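Local coordinates for beta-agarase (Persicobacter, PDB 6AII), which acts as a GH16-family beta-agarase, cleaving the agarose chain to release neoagarobiose, at residues E67-S72 with G106-K111; M76-S81 with M313-I318; A127-A132 with E309-K314. All coordinates share one frame; numbering follows the deposited sequence.

Contact 1 of 3, residues E67-S72 with G106-K111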
loop_
_atom_site.group_PDB
_atom_site.type_symbol
_atom_site.label_atom_id
_atom_site.label_comp_id
_atom_site.label_asym_id
_atom_site.label_seq_id
_atom_site.Cartn_x
_atom_site.Cartn_y
_atom_site.Cartn_z
ATOM N N GLU A 67 -12.915 14.542 4.979
ATOM C CA GLU A 67 -12.183 15.786 5.064
ATOM C C GLU A 67 -10.710 15.593 5.469
ATOM O O GLU A 67 -10.000 16.564 5.684
ATOM C CB GLU A 67 -12.840 16.759 6.052
ATOM C CG GLU A 67 -13.039 16.196 7.444
ATOM C CD GLU A 67 -14.395 15.557 7.707
ATOM O OE1 GLU A 67 -14.925 14.827 6.825
ATOM O OE2 GLU A 67 -14.861 15.693 8.873
ATOM N N ASN A 68 -10.257 14.344 5.574
ATOM C CA ASN A 68 -8.856 14.037 5.905
ATOM C C ASN A 68 -8.097 13.643 4.626
ATOM O O ASN A 68 -6.976 13.133 4.724
ATOM C CB ASN A 68 -8.745 12.952 6.974
ATOM C CG ASN A 68 -8.921 13.550 8.366
ATOM O OD1 ASN A 68 -9.988 14.138 8.659
ATOM N ND2 ASN A 68 -7.906 13.475 9.235
ATOM N N VAL A 69 -8.668 13.966 3.462
ATOM C CA VAL A 69 -7.956 13.831 2.178
ATOM C C VAL A 69 -7.997 15.195 1.481
ATOM O O VAL A 69 -9.048 15.788 1.306
ATOM C CB VAL A 69 -8.580 12.749 1.274
ATOM C CG1 VAL A 69 -7.916 12.701 -0.117
ATOM C CG2 VAL A 69 -8.555 11.355 1.881
ATOM N N SER A 70 -6.856 15.638 0.964
ATOM C CA SER A 70 -6.837 16.889 0.160
ATOM C C SER A 70 -5.717 16.741 -0.873
ATOM O O SER A 70 -4.991 15.760 -0.894
ATOM C CB SER A 70 -6.608 18.089 1.045
ATOM O OG SER A 70 -5.321 18.041 1.624
ATOM N N VAL A 71 -5.641 17.715 -1.751
ATOM C CA VAL A 71 -4.535 17.812 -2.706
ATOM C C VAL A 71 -4.035 19.234 -2.684
ATOM O O VAL A 71 -4.801 20.177 -2.853
ATOM C CB VAL A 71 -4.900 17.368 -4.133
ATOM C CG1 VAL A 71 -3.646 17.384 -5.004
ATOM C CG2 VAL A 71 -5.548 15.998 -4.201
ATOM N N SER A 72 -2.740 19.381 -2.449
ATOM C CA SER A 72 -2.124 20.728 -2.351
ATOM C C SER A 72 -0.618 20.571 -2.462
ATOM O O SER A 72 -0.042 19.508 -2.150
ATOM C CB SER A 72 -2.451 21.499 -1.078
ATOM O OG SER A 72 -1.906 20.844 0.043
ATOM N N GLY A 106 -7.394 9.363 6.613
ATOM C CA GLY A 106 -7.929 9.355 5.271
ATOM C C GLY A 106 -7.732 8.040 4.552
ATOM O O GLY A 106 -6.823 7.217 4.868
ATOM N N CYS A 107 -8.571 7.833 3.535
ATOM C CA CYS A 107 -8.567 6.653 2.730
ATOM C C CYS A 107 -9.016 7.045 1.322
ATOM O O CYS A 107 -9.983 7.806 1.205
ATOM C CB CYS A 107 -9.480 5.597 3.351
ATOM S SG CYS A 107 -9.531 4.061 2.440
ATOM N N VAL A 108 -8.283 6.586 0.302
ATOM C CA VAL A 108 -8.580 6.916 -1.062
ATOM C C VAL A 108 -8.748 5.648 -1.884
ATOM O O VAL A 108 -7.919 4.723 -1.756
ATOM C CB VAL A 108 -7.442 7.792 -1.610
ATOM C CG1 VAL A 108 -7.613 8.011 -3.084
ATOM C CG2 VAL A 108 -7.387 9.104 -0.849
ATOM N N VAL A 109 -9.805 5.567 -2.764
ATOM C CA VAL A 109 -10.011 4.400 -3.578
ATOM C C VAL A 109 -10.213 4.839 -5.031
ATOM O O VAL A 109 -10.965 5.807 -5.300
ATOM C CB VAL A 109 -11.202 3.558 -3.096
ATOM C CG1 VAL A 109 -11.356 2.359 -4.012
ATOM C CG2 VAL A 109 -11.034 3.107 -1.649
ATOM N N SER A 110 -9.542 4.206 -5.965
ATOM C CA SER A 110 -9.683 4.614 -7.357
ATOM C C SER A 110 -11.084 4.303 -7.891
ATOM O O SER A 110 -11.728 3.387 -7.418
ATOM C CB SER A 110 -8.682 3.909 -8.243
ATOM O OG SER A 110 -8.873 2.529 -8.314
ATOM N N LYS A 111 -11.500 5.137 -8.831
ATOM C CA LYS A 111 -12.658 4.812 -9.663
ATOM C C LYS A 111 -12.316 3.676 -10.630
ATOM O O LYS A 111 -13.094 2.752 -10.824
ATOM C CB LYS A 111 -13.102 6.044 -10.453
ATOM C CG LYS A 111 -14.340 5.739 -11.309
ATOM C CD LYS A 111 -14.762 6.921 -12.116
ATOM C CE LYS A 111 -15.586 7.886 -11.319
ATOM N NZ LYS A 111 -15.945 9.074 -12.139
#

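Contact 2 of 3, residues M76-S81 with M313-I318. With CA (calcium ion), chain B.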
loop_
_atom_site.group_PDB
_atom_site.type_symbol
_atom_site.label_atom_id
_atom_site.label_comp_id
_atom_site.label_asym_id
_atom_site.label_seq_id
_atom_site.Cartn_x
_atom_site.Cartn_y
_atom_site.Cartn_z
ATOM N N MET A 76 -1.127 14.688 -3.149
ATOM C CA MET A 76 -2.315 14.295 -2.390
ATOM C C MET A 76 -1.863 14.158 -0.925
ATOM O O MET A 76 -0.744 13.635 -0.670
ATOM C CB MET A 76 -2.878 12.958 -2.865
ATOM C CG MET A 76 -3.968 12.437 -1.991
ATOM S SD MET A 76 -4.807 11.012 -2.819
ATOM C CE MET A 76 -5.840 11.771 -3.962
ATOM N N ASN A 77 -2.671 14.626 -0.009
ATOM C CA ASN A 77 -2.411 14.600 1.428
ATOM C C ASN A 77 -3.423 13.637 2.066
ATOM O O ASN A 77 -4.636 13.806 1.889
ATOM C CB ASN A 77 -2.643 15.974 2.055
ATOM C CG ASN A 77 -1.795 17.040 1.422
ATOM O OD1 ASN A 77 -0.591 16.902 1.523
ATOM N ND2 ASN A 77 -2.436 18.065 0.836
ATOM N N ILE A 78 -2.925 12.649 2.788
ATOM C CA ILE A 78 -3.755 11.696 3.531
ATOM C C ILE A 78 -3.428 11.940 5.008
ATOM O O ILE A 78 -2.348 11.590 5.487
ATOM C CB ILE A 78 -3.565 10.273 3.041
ATOM C CG1 ILE A 78 -3.776 10.156 1.531
ATOM C CG2 ILE A 78 -4.538 9.371 3.784
ATOM C CD1 ILE A 78 -3.497 8.791 0.961
ATOM N N VAL A 79 -4.361 12.621 5.702
ATOM C CA VAL A 79 -4.073 13.291 6.950
ATOM C C VAL A 79 -4.523 12.500 8.179
ATOM O O VAL A 79 -5.621 11.981 8.143
ATOM C CB VAL A 79 -4.709 14.685 6.982
ATOM C CG1 VAL A 79 -4.505 15.349 8.312
ATOM C CG2 VAL A 79 -4.159 15.494 5.795
ATOM N N ALA A 80 -3.666 12.416 9.169
ATOM C CA ALA A 80 -4.044 11.976 10.540
ATOM C C ALA A 80 -4.239 13.204 11.413
ATOM O O ALA A 80 -3.326 14.039 11.567
ATOM C CB ALA A 80 -3.042 11.012 11.138
ATOM N N SER A 81 -5.356 13.202 12.157
ATOM C CA SER A 81 -5.640 14.295 13.086
ATOM C C SER A 81 -6.447 13.738 14.266
ATOM O O SER A 81 -6.799 12.555 14.262
ATOM C CB SER A 81 -6.380 15.390 12.376
ATOM O OG SER A 81 -7.606 14.939 11.826
ATOM N N MET A 313 0.526 11.379 5.180
ATOM C CA MET A 313 1.093 10.556 4.106
ATOM C C MET A 313 0.877 11.333 2.801
ATOM O O MET A 313 -0.258 11.678 2.481
ATOM C CB MET A 313 0.429 9.203 3.995
ATOM C CG MET A 313 1.027 8.311 2.907
ATOM S SD MET A 313 0.049 6.761 2.767
ATOM C CE MET A 313 0.892 5.993 1.399
ATOM N N LYS A 314 1.941 11.617 2.056
ATOM C CA LYS A 314 1.844 12.485 0.874
ATOM C C LYS A 314 2.066 11.626 -0.382
ATOM O O LYS A 314 2.925 10.705 -0.359
ATOM C CB LYS A 314 2.882 13.605 0.913
ATOM C CG LYS A 314 2.694 14.519 2.084
ATOM C CD LYS A 314 3.748 15.614 2.200
ATOM C CE LYS A 314 3.495 16.453 3.428
ATOM N NZ LYS A 314 4.608 17.403 3.632
ATOM N N VAL A 315 1.321 11.912 -1.431
ATOM C CA VAL A 315 1.472 11.159 -2.662
ATOM C C VAL A 315 1.801 12.186 -3.764
ATOM O O VAL A 315 0.925 12.948 -4.179
ATOM C CB VAL A 315 0.228 10.332 -3.028
ATOM C CG1 VAL A 315 0.481 9.483 -4.275
ATOM C CG2 VAL A 315 -0.237 9.450 -1.856
ATOM N N ASP A 316 3.059 12.160 -4.215
ATOM C CA ASP A 316 3.474 13.104 -5.287
ATOM C C ASP A 316 2.837 12.712 -6.602
ATOM O O ASP A 316 2.471 13.566 -7.415
ATOM C CB ASP A 316 4.996 13.086 -5.373
ATOM C CG ASP A 316 5.579 14.094 -6.350
ATOM O OD1 ASP A 316 4.892 15.111 -6.649
ATOM O OD2 ASP A 316 6.738 13.855 -6.784
ATOM N N TRP A 317 2.782 11.420 -6.881
ATOM C CA TRP A 317 2.174 10.959 -8.116
ATOM C C TRP A 317 1.850 9.465 -8.018
ATOM O O TRP A 317 2.445 8.714 -7.213
ATOM C CB TRP A 317 3.055 11.242 -9.364
ATOM C CG TRP A 317 4.506 10.871 -9.370
ATOM C CD1 TRP A 317 5.508 11.771 -9.260
ATOM C CD2 TRP A 317 5.133 9.600 -9.567
ATOM N NE1 TRP A 317 6.725 11.189 -9.453
ATOM C CE2 TRP A 317 6.531 9.852 -9.646
ATOM C CE3 TRP A 317 4.655 8.283 -9.729
ATOM C CZ2 TRP A 317 7.443 8.839 -9.837
ATOM C CZ3 TRP A 317 5.577 7.262 -9.875
ATOM C CH2 TRP A 317 6.952 7.545 -9.949
ATOM N N ILE A 318 0.922 9.032 -8.852
ATOM C CA ILE A 318 0.602 7.666 -9.122
ATOM C C ILE A 318 0.708 7.518 -10.637
ATOM O O ILE A 318 0.108 8.348 -11.349
ATOM C CB ILE A 318 -0.816 7.276 -8.658
ATOM C CG1 ILE A 318 -0.988 7.481 -7.160
ATOM C CG2 ILE A 318 -1.180 5.893 -9.118
ATOM C CD1 ILE A 318 -2.432 7.503 -6.725
HETATM CA CA CA B . 3.147 16.093 -7.831
HETATM O O HOH W 1 4.876 17.897 -7.543
#

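Contact 3 of 3, residues A127-A132 with E309-K314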
loop_
_atom_site.group_PDB
_atom_site.type_symbol
_atom_site.label_atom_id
_atom_site.label_comp_id
_atom_site.label_asym_id
_atom_site.label_seq_id
_atom_site.Cartn_x
_atom_site.Cartn_y
_atom_site.Cartn_z
ATOM N N ALA A 127 4.457 9.057 6.165
ATOM C CA ALA A 127 4.347 9.923 7.340
ATOM C C ALA A 127 5.428 9.576 8.371
ATOM O O ALA A 127 5.662 8.412 8.653
ATOM C CB ALA A 127 3.008 9.784 7.955
ATOM N N ASP A 128 6.016 10.660 8.933
ATOM C CA ASP A 128 6.952 10.470 10.013
ATOM C C ASP A 128 6.167 10.440 11.320
ATOM O O ASP A 128 6.238 11.332 12.105
ATOM C CB ASP A 128 8.017 11.548 9.992
ATOM C CG ASP A 128 9.157 11.258 10.944
ATOM O OD1 ASP A 128 9.154 10.157 11.550
ATOM O OD2 ASP A 128 10.048 12.159 10.988
ATOM N N ALA A 129 5.421 9.370 11.453
ATOM C CA ALA A 129 4.407 9.206 12.517
ATOM C C ALA A 129 4.154 7.725 12.706
ATOM O O ALA A 129 4.443 6.904 11.845
ATOM C CB ALA A 129 3.140 9.928 12.140
ATOM N N VAL A 130 3.611 7.349 13.855
ATOM C CA VAL A 130 3.426 5.932 14.181
ATOM C C VAL A 130 2.043 5.464 13.712
ATOM O O VAL A 130 1.075 5.442 14.530
ATOM C CB VAL A 130 3.662 5.652 15.676
ATOM C CG1 VAL A 130 3.642 4.158 15.951
ATOM C CG2 VAL A 130 5.046 6.181 16.013
ATOM N N PHE A 131 1.934 5.126 12.409
ATOM C CA PHE A 131 0.716 4.538 11.880
ATOM C C PHE A 131 1.033 3.886 10.543
ATOM O O PHE A 131 2.093 4.179 9.953
ATOM C CB PHE A 131 -0.428 5.567 11.776
ATOM C CG PHE A 131 -0.261 6.843 11.008
ATOM C CD1 PHE A 131 -0.083 6.848 9.629
ATOM C CD2 PHE A 131 -0.250 8.065 11.673
ATOM C CE1 PHE A 131 0.086 8.040 8.933
ATOM C CE2 PHE A 131 -0.134 9.254 10.977
ATOM C CZ PHE A 131 0.061 9.242 9.616
ATOM N N ALA A 132 0.104 3.103 10.042
ATOM C CA ALA A 132 0.268 2.374 8.775
ATOM C C ALA A 132 0.044 3.306 7.594
ATOM O O ALA A 132 -0.858 4.137 7.616
ATOM C CB ALA A 132 -0.662 1.210 8.675
ATOM N N GLU A 309 2.397 18.282 10.578
ATOM C CA GLU A 309 2.773 18.100 9.189
ATOM C C GLU A 309 3.448 16.742 8.971
ATOM O O GLU A 309 3.349 16.184 7.895
ATOM C CB GLU A 309 3.654 19.278 8.750
ATOM C CG GLU A 309 3.867 19.381 7.259
ATOM C CD GLU A 309 2.653 19.766 6.422
ATOM O OE1 GLU A 309 1.704 20.465 6.916
ATOM O OE2 GLU A 309 2.644 19.293 5.293
ATOM N N ASP A 310 4.047 16.180 10.002
ATOM C CA ASP A 310 4.571 14.833 9.928
ATOM C C ASP A 310 3.474 13.750 9.954
ATOM O O ASP A 310 3.827 12.595 9.609
ATOM C CB ASP A 310 5.562 14.587 11.053
ATOM C CG ASP A 310 6.930 15.253 10.867
ATOM O OD1 ASP A 310 7.300 15.550 9.715
ATOM O OD2 ASP A 310 7.607 15.481 11.880
ATOM N N HIS A 311 2.253 14.076 10.377
ATOM C CA HIS A 311 1.207 13.076 10.496
ATOM C C HIS A 311 0.375 13.054 9.225
ATOM O O HIS A 311 -0.841 13.010 9.252
ATOM C CB HIS A 311 0.404 13.346 11.777
ATOM C CG HIS A 311 1.174 12.921 12.973
ATOM N ND1 HIS A 311 2.285 13.597 13.443
ATOM C CD2 HIS A 311 0.983 11.864 13.803
ATOM C CE1 HIS A 311 2.793 12.898 14.453
ATOM N NE2 HIS A 311 1.984 11.847 14.723
ATOM N N ILE A 312 1.033 13.103 8.077
ATOM C CA ILE A 312 0.407 13.148 6.767
ATOM C C ILE A 312 1.218 12.223 5.859
ATOM O O ILE A 312 2.452 12.409 5.726
ATOM C CB ILE A 312 0.411 14.566 6.159
ATOM C CG1 ILE A 312 -0.183 15.597 7.125
ATOM C CG2 ILE A 312 -0.272 14.564 4.791
ATOM C CD1 ILE A 312 -0.173 17.004 6.575
ATOM N N MET A 313 0.526 11.379 5.180
ATOM C CA MET A 313 1.093 10.556 4.106
ATOM C C MET A 313 0.877 11.333 2.801
ATOM O O MET A 313 -0.258 11.678 2.481
ATOM C CB MET A 313 0.429 9.203 3.995
ATOM C CG MET A 313 1.027 8.311 2.907
ATOM S SD MET A 313 0.049 6.761 2.767
ATOM C CE MET A 313 0.892 5.993 1.399
ATOM N N LYS A 314 1.941 11.617 2.056
ATOM C CA LYS A 314 1.844 12.485 0.874
ATOM C C LYS A 314 2.066 11.626 -0.382
ATOM O O LYS A 314 2.925 10.705 -0.359
ATOM C CB LYS A 314 2.882 13.605 0.913
ATOM C CG LYS A 314 2.694 14.519 2.084
ATOM C CD LYS A 314 3.748 15.614 2.200
ATOM C CE LYS A 314 3.495 16.453 3.428
ATOM N NZ LYS A 314 4.608 17.403 3.632
HETATM O O HOH W 2 9.906 14.515 9.536
HETATM O O HOH W 3 3.159 9.516 15.764
#

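Contact 1 of 3, residues E67-S72 with G106-K111
V69 and V108 meet through their methyl groups, and V69 also rests on the backbone of G106. From V69 the CB bond points at segment G106-K111, although CB itself still stands 4.4 Å from V108 CG2. The two branches beyond it complete the approach. CG1, anti to the backbone N (chi1 175°), lies 3.7 Å from V108 CG2, and the other methyl, V69 CG2, reaches that same V108 CG2, so a single methyl of V108 sits against the fork of V69. V69 CG2 also leans over the opposing backbone, 4.0 Å from G106 CA and 3.9 Å from C107 O. This is the interior of a GH16 beta-jelly roll: strand 69-72 belongs to one sheet of the sandwich and strand 97-110 to the other, and each finds strand partners in its own sheet, S70 with N77 and V108 with I284. The valines therefore meet as apolar side chains between layers, with I44 covering V69 and W48 touching V108. At G106 the layers come together closely: a CB on this residue would lie 2.7 Å from N68 O and also run into V69 CG2, an arrangement that only the lack of a side chain allows. N68 adds its CB, 3.9 Å from G106 N, while its amide nitrogen, N68 ND2, is hydrogen-bonded to V79 O and to S81 OG.

Contact 2 of 3, residues M76-S81 with M313-I318
M76, I78, M313 and V315 turn their side chains to one face of the sheet and form the apolar centre. M76 CB stands 4.1 Å from V315 CB, and I78 faces M313 in the same way, CB to CB. Because I78 CG1 is anti to the carbonyl carbon (chi1 -53°) and the chain runs on extended, CD1 leans diagonally to V315 CG2, 4.4 Å away. I284 of the other sheet touches I78 and M313, while the outer part of M76 bends off toward V108. Beneath these side chains the strands run antiparallel, their axes 4.8 Å apart, and M76-V315 and I78-M313 are hydrogen-bonded pairs. I78 N donates to M313 O at 2.9 Å; M76 O receives V315 N at 2.8 Å and also lies 3.2 Å from K314 CA, a CA-H...O contact. N77 and K314, a non-hydrogen-bonded pair, occupy the opposite face, where the extended K314 chain passes N77 OD1 with its CG; the amide N77 ND2 is bonded to S70 OG and S72 OG. Past V315 comes a classic beta bulge, D316 and W317 both facing R123. D316 binds calcium through OD1 at 2.3 Å and through its backbone O, joined by D5, D30, N32, G74 and a water. A calcium ion held beside an antiparallel sheet of the jelly roll is consistent with the structural metal site of GH16 enzymes.

Contact 3 of 3, residues A127-A132 with E309-K314
Two successive inverse gamma turns, centred on D128 and V130, carry A127, A129 and F131 against D310 and H311 at the entry to strand 312-325. A127 CB rests against two carbonyl oxygens, 3.4 Å from D310 O and 3.5 Å from I312 O. The methyl of A129 lies over one face of the H311 imidazole, a CH-pi contact with CB 3.5 Å from the ring centroid and nearest to CD2. F131 turns the edge of its ring to the H311 backbone: with CG placed between the backbone N and the carbonyl carbon (chi1 56°), CZ comes 3.8 Å from H311 C, which lies in the ring plane. The imidazole is held at both nitrogens: ND1 by R307 O, while NE2 is hydrogen-bonded to a water, and the same water accepts from V130 N at 2.9 Å. With a leucine in place of H311, that water and R307 O would probably each lose a partner, and the A129 methyl its flat ring surface. Farther out, D128 OD2 and D310 OD2 approach to 4.2 Å; a water donating to D128 OD2 and D310 OD1, and R307 in a salt bridge with D310, probably ease the repulsion. The loop passes from strand 118-125, beside strand 312-325 in one sheet, to strand 132-139 in the other, and F131 packs on I286 of strand 280-287 and on A80 just after strand 75-79.

Overall arrangement
Contact 2 lies between the other two, its centre 8 Å from that of contact 1 and 9 Å from that of contact 3. Contact 1 joins it through neighbouring strands 69-72 and 75-79: S70 O lies 2.7 Å from N77 N, and G106 O comes within 3.3 Å of I78 CG2. On its other flank contact 2 shares M313 and K314 with contact 3, where A80 N stands 2.9 Å from H311 O. Contacts 1 and 3 do not touch, their nearest atoms being about 7 Å apart. Calcium sits at the end of contact 2, on D316; the side chains of V69 and I312 lie about 14 Å and 13 Å from it, so neither of the outer contacts takes part in binding the metal.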